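Local atomic coordinates of carboxylesterase (Uncultured bacterium, PDB entry 5GMX), a protein that hydrolyses carboxylic esters and, as a family VIII esterase with a beta-lactamase-like fold, also acts on oxyimino cephalosporins. Residues G33-L38 with G360-Q365; D134-D139 with A253-W258; E189-P194 with T291-A296; G333-A338 with D352-L357. All blocks are in the same frame, centred on the assembly; numbering follows the deposited sequence.

Contact 1: G33-L38 with G360-Q365; sequences GASFGL and GYAMNQ
Gly-33, Gly-360 and Ser-35 bury the most surface here; each is covered where the backbones pair and forms hydrogen bonds across strands 33-38 and 360-363, which run antiparallel at 175°. These are neighbours in the central antiparallel sheet of the beta-lactamase-like fold. Gly-360 and Gly-37 form a reciprocal pair, Gly-37 N to Gly-360 O at 2.9 Å and Gly-360 N to Gly-37 O at 3.0 Å. Ala-362 O takes two donors from one residue: Ser-35 N at 2.9 Å and Ser-35 OG at 3.2 Å. With chi1 at 65°, OG sits between its own N and carbonyl carbon and can reach that oxygen while also accepting from Gly-272 N. Where strand 360-363 ends, Asn-364 takes over the pairing, its OD1 accepting from Gly-33 N at 2.8 Å and its N donating to Gly-33 O at 3.2 Å. Phe-36, Tyr-361 and Ala-34 share the opposite face from Ser-35, under helices 16-27 and 374-385, where the Phe-36 ring edge meets Tyr-361 CB (CD2 to CB, 4.2 Å). With all touching residues buried, the chemistry implies a join between an early and a late part of the sequence that rests on paired backbone polar groups, extended by two side chains.

Contact 2: D134-D139 with A253-W258; sequences DLYDWD and ANDRAW
Tyr-136 points its ring at the start of helix 256-260, crossing the side chain of Trp-258 at about a right angle. Its hydroxyl lies in the indole plane at the edge of Trp-258, and that OH comes within 3.4 Å of Trp-258 CB. The rings therefore do not stack: Tyr-136 CE1 approaches Trp-258 CE3 only at 4.1 Å. On the other partner the tyrosine presents a face, with Ala-257 O above the plane and displaced toward the rim, while Ala-257 CB touches CE2 of Tyr-136 at 3.8 Å. Leu-135 adds a second contact at the indole edge, its CD2 lying 3.9 Å from Trp-258 CZ3 and near the ring plane. For Trp-258, CG anti to the backbone N (chi1 168°) brings the indole edge, CE3 and CZ3, to Tyr-136 and Leu-135, and its NE1 donates to Asn-68 OD1.

The polar link is indirect. One water lies in the plane of the Tyr-136 ring, 2.6 Å from OH, and donates to Asp-255 OD2 at 2.9 Å. That same carboxylate oxygen accepts from Trp-258 N at 3.1 Å through its anti lone pair, with an angle of 147° at the hydrogen. The water thus ties the tyrosine to the residue that caps the helix start. Asp-255, in the position before the first helical turn, is a classic N-cap; it caps the backbone N of Trp-258, whose side chain is about 7 Å from the bound phenylmethanesulfonic acid, consistent with a place just behind the ligand pocket.

Contact 3: E189-P194 with T291-A296; sequences EKVASP and TRIISA
The puckered ring of Pro-194 meets Ile-293 with its CB atom, 3.9 Å from CG2, whereas the flat guanidinium of Arg-292 has its partner at the edge: Ile-294 O lies 6° from its plane and accepts from NH1 at 2.8 Å. That bond stays within segment 291-296, just after the beta hairpin of strands 287-288 and 291-292, and NH1 also bonds to Gly-285 O. The hairpin and its exit pack against the end of helix 183-192, where the helix widens into a pi-type turn. Ile-293 carries the largest share of the packing. Its CG2, anti to the carbonyl carbon and beside the backbone N, points into the turn and approaches Val-191 O at 3.7 Å and Lys-190 O at 3.8 Å. Farther along, Thr-291 turns its methyl rather than its hydroxyl to the helix end, with CG2 3.2 Å from Pro-194 O. Lys-190 itself reaches away, its NZ forming a salt bridge with Glu-87. Val-191 O, buried under Ile-293 CG2, has no polar partner in the model. Lys-190 O fares differently: a single water donates to it at 2.7 Å and to Ile-293 O at 2.9 Å, bridging the two backbones.

Contact 4: G333-A338 with D352-L357; sequences GPNPDA and DTKARL
Asn-335 extends its amide toward Asp-352 with CG anti to the backbone N (chi1 178°), while Lys-354 crosses over one face of that amide and bends at its last torsion (chi4 76°) to bring NZ onto it. The two oxygens at the centre each take donors from both faces. Asn-335 OD1 accepts from Lys-354 NZ at 2.7 Å on one side of its plane and from Asp-337 N at 3.1 Å on the other, the second bond closing an Asx turn. Asp-352 OD1 is likewise met by Asn-335 ND2 at 2.7 Å and by Ala-355 N at 3.1 Å from opposite faces of the carboxylate. Amide and carboxylate planes stand 54° apart, and ND2 comes to OD1 from above the carboxylate plane. The lysine's aliphatic part covers the amide, with Lys-354 CG 3.4 Å from Asn-335 ND2, and a long salt bridge of 3.9 Å links Lys-354 NZ to Asp-337 OD2. A water between Asp-337 O and Thr-353 N adds a bridge. These bonds join the loop before strand 339-342 to the connection between strands 348-352 and 357-363, which has a G1 beta bulge in which Arg-356 and Leu-357 both face Asp-352. Asp-352 OD2 has a further partner in Tyr-384 OH. Together, the donors around the carboxylate would probably favour its ionised form, and bonds to both amide atoms define which way round the Asn-335 amide is set.

How the contacts relate
Contacts 1 and 4 share the seven-stranded antiparallel sheet. Contact 1 pairs two of its strands, and contact 4 joins loops at one end of the sheet; they touch where Leu-38 CD1 packs on Leu-357 CG at 3.7 Å, although their centres are 20 Å apart. Contacts 2 and 3 involve helix ends, with centres about 27 Å apart, and their segments alternate along the chain. Contact 1 spans all the others, since its segments come first and last. Contacts 2 and 4 lie on opposite sides of the chain's centre, about 35 Å apart between centres. The sheet thus joins an early and a late part of the sequence, while the intervening chain supplies much of the ligand pocket.

Contact 1: G33-L38 with G360-Q365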
loop_
_atom_site.group_PDB
_atom_site.type_symbol
_atom_site.label_atom_id
_atom_site.label_comp_id
_atom_site.label_asym_id
_atom_site.label_seq_id
_atom_site.Cartn_x
_atom_site.Cartn_y
_atom_site.Cartn_z
ATOM N N GLY A 33 -1.536 -20.036 -0.463
ATOM C CA GLY A 33 -2.848 -19.435 -0.629
ATOM C C GLY A 33 -2.739 -18.075 -1.296
ATOM O O GLY A 33 -1.747 -17.369 -1.111
ATOM N N ALA A 34 -3.757 -17.694 -2.062
ATOM C CA ALA A 34 -3.697 -16.426 -2.772
ATOM C C ALA A 34 -5.063 -15.915 -3.188
ATOM O O ALA A 34 -6.016 -16.681 -3.372
ATOM C CB ALA A 34 -2.791 -16.546 -3.993
ATOM N N SER A 35 -5.133 -14.603 -3.358
ATOM C CA SER A 35 -6.325 -13.938 -3.842
ATOM C C SER A 35 -5.932 -12.892 -4.880
ATOM O O SER A 35 -4.859 -12.269 -4.796
ATOM C CB SER A 35 -7.083 -13.284 -2.697
ATOM O OG SER A 35 -6.307 -12.249 -2.118
ATOM N N PHE A 36 -6.815 -12.709 -5.854
ATOM C CA PHE A 36 -6.573 -11.826 -6.979
ATOM C C PHE A 36 -7.853 -11.097 -7.389
ATOM O O PHE A 36 -8.935 -11.690 -7.454
ATOM C CB PHE A 36 -6.014 -12.617 -8.168
ATOM C CG PHE A 36 -5.837 -11.790 -9.410
ATOM C CD1 PHE A 36 -6.830 -11.750 -10.379
ATOM C CD2 PHE A 36 -4.703 -11.020 -9.589
ATOM C CE1 PHE A 36 -6.685 -10.963 -11.508
ATOM C CE2 PHE A 36 -4.546 -10.238 -10.723
ATOM C CZ PHE A 36 -5.530 -10.217 -11.685
ATOM N N GLY A 37 -7.724 -9.817 -7.703
ATOM C CA GLY A 37 -8.843 -9.049 -8.214
ATOM C C GLY A 37 -8.446 -8.232 -9.432
ATOM O O GLY A 37 -7.287 -7.821 -9.586
ATOM N N LEU A 38 -9.416 -8.019 -10.314
ATOM C CA LEU A 38 -9.224 -7.185 -11.484
ATOM C C LEU A 38 -10.499 -6.399 -11.765
ATOM O O LEU A 38 -11.592 -6.968 -11.892
ATOM C CB LEU A 38 -8.822 -8.027 -12.700
ATOM C CG LEU A 38 -8.599 -7.287 -14.032
ATOM C CD1 LEU A 38 -7.329 -6.469 -14.009
ATOM C CD2 LEU A 38 -8.566 -8.250 -15.217
ATOM N N GLY A 360 -5.388 -6.076 -8.140
ATOM C CA GLY A 360 -4.950 -6.366 -6.785
ATOM C C GLY A 360 -4.533 -7.812 -6.580
ATOM O O GLY A 360 -5.154 -8.725 -7.119
ATOM N N TYR A 361 -3.484 -8.029 -5.791
ATOM C CA TYR A 361 -3.004 -9.387 -5.563
ATOM C C TYR A 361 -2.384 -9.531 -4.172
ATOM O O TYR A 361 -1.520 -8.727 -3.768
ATOM C CB TYR A 361 -2.021 -9.776 -6.673
ATOM C CG TYR A 361 -1.301 -11.089 -6.470
ATOM C CD1 TYR A 361 -2.001 -12.283 -6.306
ATOM C CD2 TYR A 361 0.083 -11.140 -6.503
ATOM C CE1 TYR A 361 -1.328 -13.490 -6.120
ATOM C CE2 TYR A 361 0.763 -12.332 -6.350
ATOM C CZ TYR A 361 0.058 -13.497 -6.136
ATOM O OH TYR A 361 0.766 -14.657 -5.967
ATOM N N ALA A 362 -2.865 -10.522 -3.420
ATOM C CA ALA A 362 -2.384 -10.726 -2.049
ATOM C C ALA A 362 -2.297 -12.212 -1.717
ATOM O O ALA A 362 -3.227 -12.966 -1.992
ATOM C CB ALA A 362 -3.286 -10.011 -1.047
HETATM N N MSE A 363 -1.195 -12.626 -1.100
HETATM C CA MSE A 363 -0.934 -14.042 -0.875
HETATM C C MSE A 363 -0.149 -14.251 0.415
HETATM O O MSE A 363 0.409 -13.303 0.958
HETATM C CB MSE A 363 -0.175 -14.628 -2.066
HETATM C CG MSE A 363 1.325 -14.369 -2.047
HETATM SE SE MSE A 363 1.916 -12.482 -2.016
HETATM C CE MSE A 363 0.746 -11.783 -3.335
ATOM N N ASN A 364 -0.106 -15.487 0.913
ATOM C CA ASN A 364 0.557 -15.733 2.187
ATOM C C ASN A 364 1.944 -16.382 2.081
ATOM O O ASN A 364 2.657 -16.474 3.083
ATOM C CB ASN A 364 -0.352 -16.571 3.097
ATOM C CG ASN A 364 -0.625 -17.965 2.553
ATOM O OD1 ASN A 364 -0.394 -18.253 1.381
ATOM N ND2 ASN A 364 -1.154 -18.829 3.409
ATOM N N GLN A 365 2.330 -16.832 0.890
ATOM C CA GLN A 365 3.688 -17.346 0.684
ATOM C C GLN A 365 4.610 -16.275 0.108
ATOM O O GLN A 365 4.502 -15.902 -1.060
ATOM C CB GLN A 365 3.693 -18.563 -0.239
ATOM C CG GLN A 365 5.102 -19.073 -0.549
ATOM C CD GLN A 365 5.867 -19.481 0.705
ATOM O OE1 GLN A 365 5.504 -20.448 1.370
ATOM N NE2 GLN A 365 6.921 -18.734 1.040
HETATM O O HOH W 1 0.777 -17.996 -1.577
#

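Contact 2: D134-D139 with A253-W258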
loop_
_atom_site.group_PDB
_atom_site.type_symbol
_atom_site.label_atom_id
_atom_site.label_comp_id
_atom_site.label_asym_id
_atom_site.label_seq_id
_atom_site.Cartn_x
_atom_site.Cartn_y
_atom_site.Cartn_z
ATOM N N ASP A 134 6.323 0.457 20.689
ATOM C CA ASP A 134 6.544 1.848 20.319
ATOM C C ASP A 134 5.824 2.153 19.015
ATOM O O ASP A 134 5.223 3.214 18.854
ATOM C CB ASP A 134 8.036 2.143 20.176
ATOM C CG ASP A 134 8.793 1.922 21.464
ATOM O OD1 ASP A 134 8.259 2.290 22.533
ATOM O OD2 ASP A 134 9.920 1.380 21.404
ATOM N N LEU A 135 5.872 1.198 18.094
ATOM C CA LEU A 135 5.160 1.323 16.830
ATOM C C LEU A 135 3.661 1.466 17.058
ATOM O O LEU A 135 2.981 2.195 16.327
ATOM C CB LEU A 135 5.433 0.108 15.942
ATOM C CG LEU A 135 6.036 0.350 14.567
ATOM C CD1 LEU A 135 7.273 1.222 14.684
ATOM C CD2 LEU A 135 6.370 -0.983 13.915
ATOM N N TYR A 136 3.150 0.791 18.084
ATOM C CA TYR A 136 1.701 0.796 18.302
ATOM C C TYR A 136 1.204 2.079 18.984
ATOM O O TYR A 136 0.011 2.366 18.974
ATOM C CB TYR A 136 1.276 -0.436 19.104
ATOM C CG TYR A 136 1.752 -1.736 18.491
ATOM C CD1 TYR A 136 2.063 -1.815 17.137
ATOM C CD2 TYR A 136 1.903 -2.880 19.263
ATOM C CE1 TYR A 136 2.500 -2.990 16.573
ATOM C CE2 TYR A 136 2.338 -4.063 18.703
ATOM C CZ TYR A 136 2.637 -4.111 17.357
ATOM O OH TYR A 136 3.080 -5.277 16.785
ATOM N N ASP A 137 2.115 2.862 19.555
ATOM C CA ASP A 137 1.727 4.117 20.195
ATOM C C ASP A 137 1.830 5.266 19.195
ATOM O O ASP A 137 2.899 5.863 19.022
ATOM C CB ASP A 137 2.600 4.390 21.422
ATOM C CG ASP A 137 2.091 5.559 22.273
ATOM O OD1 ASP A 137 1.414 6.473 21.745
ATOM O OD2 ASP A 137 2.368 5.557 23.493
ATOM N N TRP A 138 0.704 5.586 18.562
ATOM C CA TRP A 138 0.668 6.513 17.429
ATOM C C TRP A 138 1.239 7.903 17.723
ATOM O O TRP A 138 2.155 8.383 17.032
ATOM C CB TRP A 138 -0.770 6.660 16.929
ATOM C CG TRP A 138 -0.873 7.525 15.715
ATOM C CD1 TRP A 138 -0.985 8.885 15.680
ATOM C CD2 TRP A 138 -0.855 7.088 14.351
ATOM N NE1 TRP A 138 -1.045 9.322 14.379
ATOM C CE2 TRP A 138 -0.964 8.237 13.543
ATOM C CE3 TRP A 138 -0.767 5.835 13.733
ATOM C CZ2 TRP A 138 -0.993 8.173 12.148
ATOM C CZ3 TRP A 138 -0.794 5.772 12.346
ATOM C CH2 TRP A 138 -0.907 6.933 11.570
ATOM N N ASP A 139 0.679 8.555 18.734
ATOM C CA ASP A 139 1.040 9.932 19.054
ATOM C C ASP A 139 2.496 10.053 19.486
ATOM O O ASP A 139 3.163 11.044 19.191
ATOM C CB ASP A 139 0.113 10.474 20.141
ATOM C CG ASP A 139 -1.341 10.518 19.692
ATOM O OD1 ASP A 139 -1.582 10.682 18.472
ATOM O OD2 ASP A 139 -2.239 10.383 20.556
ATOM N N ALA A 253 3.537 -10.452 11.359
ATOM C CA ALA A 253 2.215 -10.445 10.741
ATOM C C ALA A 253 1.264 -11.426 11.439
ATOM O O ALA A 253 0.052 -11.214 11.458
ATOM C CB ALA A 253 2.325 -10.780 9.263
ATOM N N ASN A 254 1.823 -12.489 12.016
ATOM C CA ASN A 254 1.031 -13.519 12.683
ATOM C C ASN A 254 0.738 -13.178 14.144
ATOM O O ASN A 254 0.185 -13.989 14.886
ATOM C CB ASN A 254 1.748 -14.868 12.593
ATOM C CG ASN A 254 1.965 -15.325 11.151
ATOM O OD1 ASN A 254 1.125 -15.101 10.274
ATOM N ND2 ASN A 254 3.100 -15.960 10.904
ATOM N N ASP A 255 1.099 -11.965 14.544
ATOM C CA ASP A 255 0.863 -11.493 15.900
ATOM C C ASP A 255 -0.350 -10.579 15.920
ATOM O O ASP A 255 -0.454 -9.661 15.108
ATOM C CB ASP A 255 2.118 -10.790 16.433
ATOM C CG ASP A 255 1.924 -10.187 17.815
ATOM O OD1 ASP A 255 2.199 -10.870 18.824
ATOM O OD2 ASP A 255 1.493 -9.019 17.890
ATOM N N ARG A 256 -1.285 -10.863 16.825
ATOM C CA ARG A 256 -2.551 -10.137 16.885
ATOM C C ARG A 256 -2.352 -8.658 17.196
ATOM O O ARG A 256 -3.062 -7.818 16.652
ATOM C CB ARG A 256 -3.496 -10.779 17.917
ATOM C CG ARG A 256 -4.713 -9.929 18.303
ATOM C CD ARG A 256 -5.673 -9.655 17.130
ATOM N NE ARG A 256 -6.622 -8.589 17.460
ATOM C CZ ARG A 256 -7.309 -7.878 16.565
ATOM N NH1 ARG A 256 -7.162 -8.105 15.264
ATOM N NH2 ARG A 256 -8.129 -6.920 16.973
ATOM N N ALA A 257 -1.394 -8.338 18.063
ATOM C CA ALA A 257 -1.163 -6.943 18.443
ATOM C C ALA A 257 -0.752 -6.116 17.226
ATOM O O ALA A 257 -1.148 -4.960 17.082
ATOM C CB ALA A 257 -0.103 -6.847 19.544
ATOM N N TRP A 258 0.026 -6.728 16.344
ATOM C CA TRP A 258 0.428 -6.078 15.101
ATOM C C TRP A 258 -0.803 -5.778 14.238
ATOM O O TRP A 258 -1.027 -4.637 13.833
ATOM C CB TRP A 258 1.434 -6.964 14.356
ATOM C CG TRP A 258 1.726 -6.582 12.928
ATOM C CD1 TRP A 258 1.122 -7.082 11.809
ATOM C CD2 TRP A 258 2.728 -5.660 12.464
ATOM N NE1 TRP A 258 1.670 -6.517 10.681
ATOM C CE2 TRP A 258 2.659 -5.643 11.055
ATOM C CE3 TRP A 258 3.666 -4.840 13.103
ATOM C CZ2 TRP A 258 3.488 -4.839 10.276
ATOM C CZ3 TRP A 258 4.492 -4.041 12.327
ATOM C CH2 TRP A 258 4.400 -4.052 10.926
HETATM O O HOH W 2 3.544 -7.048 18.639
#

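Contact 3: E189-P194 with T291-A296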
loop_
_atom_site.group_PDB
_atom_site.type_symbol
_atom_site.label_atom_id
_atom_site.label_comp_id
_atom_site.label_asym_id
_atom_site.label_seq_id
_atom_site.Cartn_x
_atom_site.Cartn_y
_atom_site.Cartn_z
ATOM N N GLU A 189 -13.808 5.253 6.060
ATOM C CA GLU A 189 -14.941 6.131 5.761
ATOM C C GLU A 189 -14.845 6.844 4.421
ATOM O O GLU A 189 -15.857 7.063 3.759
ATOM C CB GLU A 189 -15.124 7.168 6.882
ATOM C CG GLU A 189 -15.715 6.565 8.166
ATOM C CD GLU A 189 -15.770 7.539 9.337
ATOM O OE1 GLU A 189 -15.333 8.700 9.176
ATOM O OE2 GLU A 189 -16.243 7.136 10.426
ATOM N N LYS A 190 -13.637 7.206 4.012
ATOM C CA LYS A 190 -13.493 8.018 2.814
ATOM C C LYS A 190 -13.047 7.248 1.577
ATOM O O LYS A 190 -13.232 7.720 0.469
ATOM C CB LYS A 190 -12.529 9.171 3.080
ATOM C CG LYS A 190 -13.085 10.162 4.083
ATOM C CD LYS A 190 -12.182 11.352 4.265
ATOM C CE LYS A 190 -12.912 12.461 5.005
ATOM N NZ LYS A 190 -14.029 12.997 4.176
ATOM N N VAL A 191 -12.469 6.067 1.753
ATOM C CA VAL A 191 -11.983 5.323 0.601
ATOM C C VAL A 191 -12.695 3.984 0.403
ATOM O O VAL A 191 -13.280 3.742 -0.648
ATOM C CB VAL A 191 -10.464 5.061 0.704
ATOM C CG1 VAL A 191 -9.996 4.200 -0.453
ATOM C CG2 VAL A 191 -9.702 6.374 0.753
ATOM N N ALA A 192 -12.643 3.125 1.414
ATOM C CA ALA A 192 -13.066 1.729 1.268
ATOM C C ALA A 192 -14.581 1.509 1.331
ATOM O O ALA A 192 -15.149 0.820 0.477
ATOM C CB ALA A 192 -12.390 0.881 2.318
ATOM N N SER A 193 -15.222 2.053 2.360
ATOM C CA SER A 193 -16.649 1.826 2.576
ATOM C C SER A 193 -17.552 2.348 1.448
ATOM O O SER A 193 -18.467 1.640 1.044
ATOM C CB SER A 193 -17.097 2.438 3.904
ATOM O OG SER A 193 -18.443 2.102 4.186
ATOM N N PRO A 194 -17.305 3.576 0.933
ATOM C CA PRO A 194 -18.196 4.060 -0.133
ATOM C C PRO A 194 -18.258 3.162 -1.372
ATOM O O PRO A 194 -19.303 3.085 -2.018
ATOM C CB PRO A 194 -17.593 5.429 -0.499
ATOM C CG PRO A 194 -16.908 5.874 0.726
ATOM C CD PRO A 194 -16.361 4.628 1.363
ATOM N N THR A 291 -20.222 4.787 -7.527
ATOM C CA THR A 291 -19.951 5.639 -6.373
ATOM C C THR A 291 -18.571 6.309 -6.484
ATOM O O THR A 291 -17.566 5.647 -6.744
ATOM C CB THR A 291 -20.042 4.845 -5.051
ATOM O OG1 THR A 291 -21.375 4.349 -4.878
ATOM C CG2 THR A 291 -19.677 5.739 -3.855
ATOM N N ARG A 292 -18.534 7.624 -6.278
ATOM C CA ARG A 292 -17.305 8.403 -6.440
ATOM C C ARG A 292 -16.608 8.692 -5.112
ATOM O O ARG A 292 -17.234 9.164 -4.174
ATOM C CB ARG A 292 -17.596 9.726 -7.156
ATOM C CG ARG A 292 -16.372 10.626 -7.251
ATOM C CD ARG A 292 -16.630 11.858 -8.095
ATOM N NE ARG A 292 -17.011 11.534 -9.471
ATOM C CZ ARG A 292 -16.154 11.169 -10.415
ATOM N NH1 ARG A 292 -14.866 11.047 -10.128
ATOM N NH2 ARG A 292 -16.583 10.903 -11.642
ATOM N N ILE A 293 -15.309 8.417 -5.037
ATOM C CA ILE A 293 -14.553 8.744 -3.832
ATOM C C ILE A 293 -13.614 9.926 -4.077
ATOM O O ILE A 293 -13.153 10.562 -3.132
ATOM C CB ILE A 293 -13.724 7.543 -3.314
ATOM C CG1 ILE A 293 -12.808 6.992 -4.410
ATOM C CG2 ILE A 293 -14.629 6.437 -2.771
ATOM C CD1 ILE A 293 -11.811 5.964 -3.905
ATOM N N ILE A 294 -13.355 10.226 -5.343
ATOM C CA ILE A 294 -12.454 11.319 -5.684
ATOM C C ILE A 294 -12.652 11.794 -7.126
ATOM O O ILE A 294 -13.110 11.035 -7.975
ATOM C CB ILE A 294 -10.985 10.888 -5.473
ATOM C CG1 ILE A 294 -10.069 12.100 -5.404
ATOM C CG2 ILE A 294 -10.534 9.916 -6.564
ATOM C CD1 ILE A 294 -8.688 11.728 -5.056
ATOM N N SER A 295 -12.328 13.058 -7.391
ATOM C CA SER A 295 -12.347 13.588 -8.752
ATOM C C SER A 295 -11.097 13.157 -9.537
ATOM O O SER A 295 -10.069 12.815 -8.951
ATOM C CB SER A 295 -12.452 15.120 -8.737
ATOM O OG SER A 295 -11.190 15.711 -8.471
ATOM N N ALA A 296 -11.196 13.165 -10.865
ATOM C CA ALA A 296 -10.064 12.825 -11.735
ATOM C C ALA A 296 -8.879 13.795 -11.571
ATOM O O ALA A 296 -7.716 13.397 -11.689
ATOM C CB ALA A 296 -10.515 12.789 -13.182
HETATM O O HOH W 3 -14.197 9.992 -0.504
#

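Contact 4: G333-A338 with D352-L357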
loop_
_atom_site.group_PDB
_atom_site.type_symbol
_atom_site.label_atom_id
_atom_site.label_comp_id
_atom_site.label_asym_id
_atom_site.label_seq_id
_atom_site.Cartn_x
_atom_site.Cartn_y
_atom_site.Cartn_z
ATOM N N GLY A 333 2.829 -3.144 -15.853
ATOM C CA GLY A 333 2.260 -3.303 -17.181
ATOM C C GLY A 333 2.813 -2.335 -18.218
ATOM O O GLY A 333 3.798 -1.630 -17.956
ATOM N N PRO A 334 2.178 -2.295 -19.407
ATOM C CA PRO A 334 2.600 -1.522 -20.590
ATOM C C PRO A 334 2.281 -0.017 -20.586
ATOM O O PRO A 334 2.858 0.702 -21.400
ATOM C CB PRO A 334 1.836 -2.202 -21.731
ATOM C CG PRO A 334 0.608 -2.732 -21.081
ATOM C CD PRO A 334 1.025 -3.167 -19.706
ATOM N N ASN A 335 1.385 0.455 -19.723
ATOM C CA ASN A 335 1.147 1.895 -19.620
ATOM C C ASN A 335 2.255 2.519 -18.767
ATOM O O ASN A 335 2.383 2.206 -17.576
ATOM C CB ASN A 335 -0.254 2.186 -19.045
ATOM C CG ASN A 335 -0.536 3.681 -18.862
ATOM O OD1 ASN A 335 0.247 4.541 -19.273
ATOM N ND2 ASN A 335 -1.677 3.991 -18.245
ATOM N N PRO A 336 3.073 3.394 -19.380
ATOM C CA PRO A 336 4.224 3.994 -18.686
ATOM C C PRO A 336 3.829 4.874 -17.497
ATOM O O PRO A 336 4.667 5.113 -16.633
ATOM C CB PRO A 336 4.904 4.833 -19.784
ATOM C CG PRO A 336 3.824 5.118 -20.770
ATOM C CD PRO A 336 2.943 3.885 -20.765
ATOM N N ASP A 337 2.579 5.330 -17.449
ATOM C CA ASP A 337 2.113 6.184 -16.358
ATOM C C ASP A 337 1.200 5.465 -15.350
ATOM O O ASP A 337 0.482 6.107 -14.580
ATOM C CB ASP A 337 1.405 7.410 -16.929
ATOM C CG ASP A 337 2.362 8.340 -17.654
ATOM O OD1 ASP A 337 3.574 8.317 -17.327
ATOM O OD2 ASP A 337 1.905 9.100 -18.539
ATOM N N ALA A 338 1.241 4.138 -15.358
ATOM C CA ALA A 338 0.562 3.343 -14.348
ATOM C C ALA A 338 1.141 3.640 -12.966
ATOM O O ALA A 338 2.322 3.991 -12.837
ATOM C CB ALA A 338 0.679 1.861 -14.672
ATOM N N ASP A 352 -4.252 1.771 -13.858
ATOM C CA ASP A 352 -3.929 2.161 -15.231
ATOM C C ASP A 352 -5.112 2.966 -15.756
ATOM O O ASP A 352 -6.136 2.387 -16.114
ATOM C CB ASP A 352 -3.670 0.908 -16.093
ATOM C CG ASP A 352 -3.494 1.214 -17.599
ATOM O OD1 ASP A 352 -3.756 2.349 -18.054
ATOM O OD2 ASP A 352 -3.113 0.283 -18.351
ATOM N N THR A 353 -4.993 4.292 -15.788
ATOM C CA THR A 353 -6.130 5.129 -16.170
ATOM C C THR A 353 -6.450 5.054 -17.667
ATOM O O THR A 353 -7.562 5.393 -18.080
ATOM C CB THR A 353 -5.914 6.614 -15.800
ATOM O OG1 THR A 353 -4.854 7.156 -16.592
ATOM C CG2 THR A 353 -5.583 6.762 -14.333
ATOM N N LYS A 354 -5.478 4.660 -18.485
ATOM C CA LYS A 354 -5.724 4.517 -19.923
ATOM C C LYS A 354 -6.684 3.360 -20.206
ATOM O O LYS A 354 -7.714 3.544 -20.855
ATOM C CB LYS A 354 -4.413 4.325 -20.691
ATOM C CG LYS A 354 -3.485 5.538 -20.646
ATOM C CD LYS A 354 -2.327 5.395 -21.631
ATOM C CE LYS A 354 -1.462 6.662 -21.702
ATOM N NZ LYS A 354 -0.544 6.835 -20.525
ATOM N N ALA A 355 -6.362 2.179 -19.691
ATOM C CA ALA A 355 -7.226 1.013 -19.859
ATOM C C ALA A 355 -8.363 0.999 -18.837
ATOM O O ALA A 355 -9.218 0.115 -18.866
ATOM C CB ALA A 355 -6.407 -0.270 -19.753
ATOM N N ARG A 356 -8.373 1.986 -17.945
ATOM C CA ARG A 356 -9.329 2.030 -16.840
ATOM C C ARG A 356 -9.302 0.716 -16.047
ATOM O O ARG A 356 -10.336 0.165 -15.669
ATOM C CB ARG A 356 -10.732 2.361 -17.356
ATOM C CG ARG A 356 -10.831 3.806 -17.862
ATOM C CD ARG A 356 -12.076 4.061 -18.683
ATOM N NE ARG A 356 -13.292 3.973 -17.882
ATOM C CZ ARG A 356 -14.520 3.840 -18.385
ATOM N NH1 ARG A 356 -14.703 3.764 -19.701
ATOM N NH2 ARG A 356 -15.571 3.775 -17.569
ATOM N N LEU A 357 -8.089 0.240 -15.785
ATOM C CA LEU A 357 -7.868 -1.066 -15.179
ATOM C C LEU A 357 -7.263 -0.925 -13.786
ATOM O O LEU A 357 -6.298 -0.197 -13.603
ATOM C CB LEU A 357 -6.946 -1.900 -16.077
ATOM C CG LEU A 357 -6.446 -3.291 -15.670
ATOM C CD1 LEU A 357 -6.179 -4.129 -16.918
ATOM C CD2 LEU A 357 -5.168 -3.217 -14.826
HETATM O O HOH W 4 -0.025 -0.602 -17.397
HETATM O O HOH W 5 -2.586 6.867 -17.696
HETATM O O HOH W 6 -2.355 5.348 -14.707
#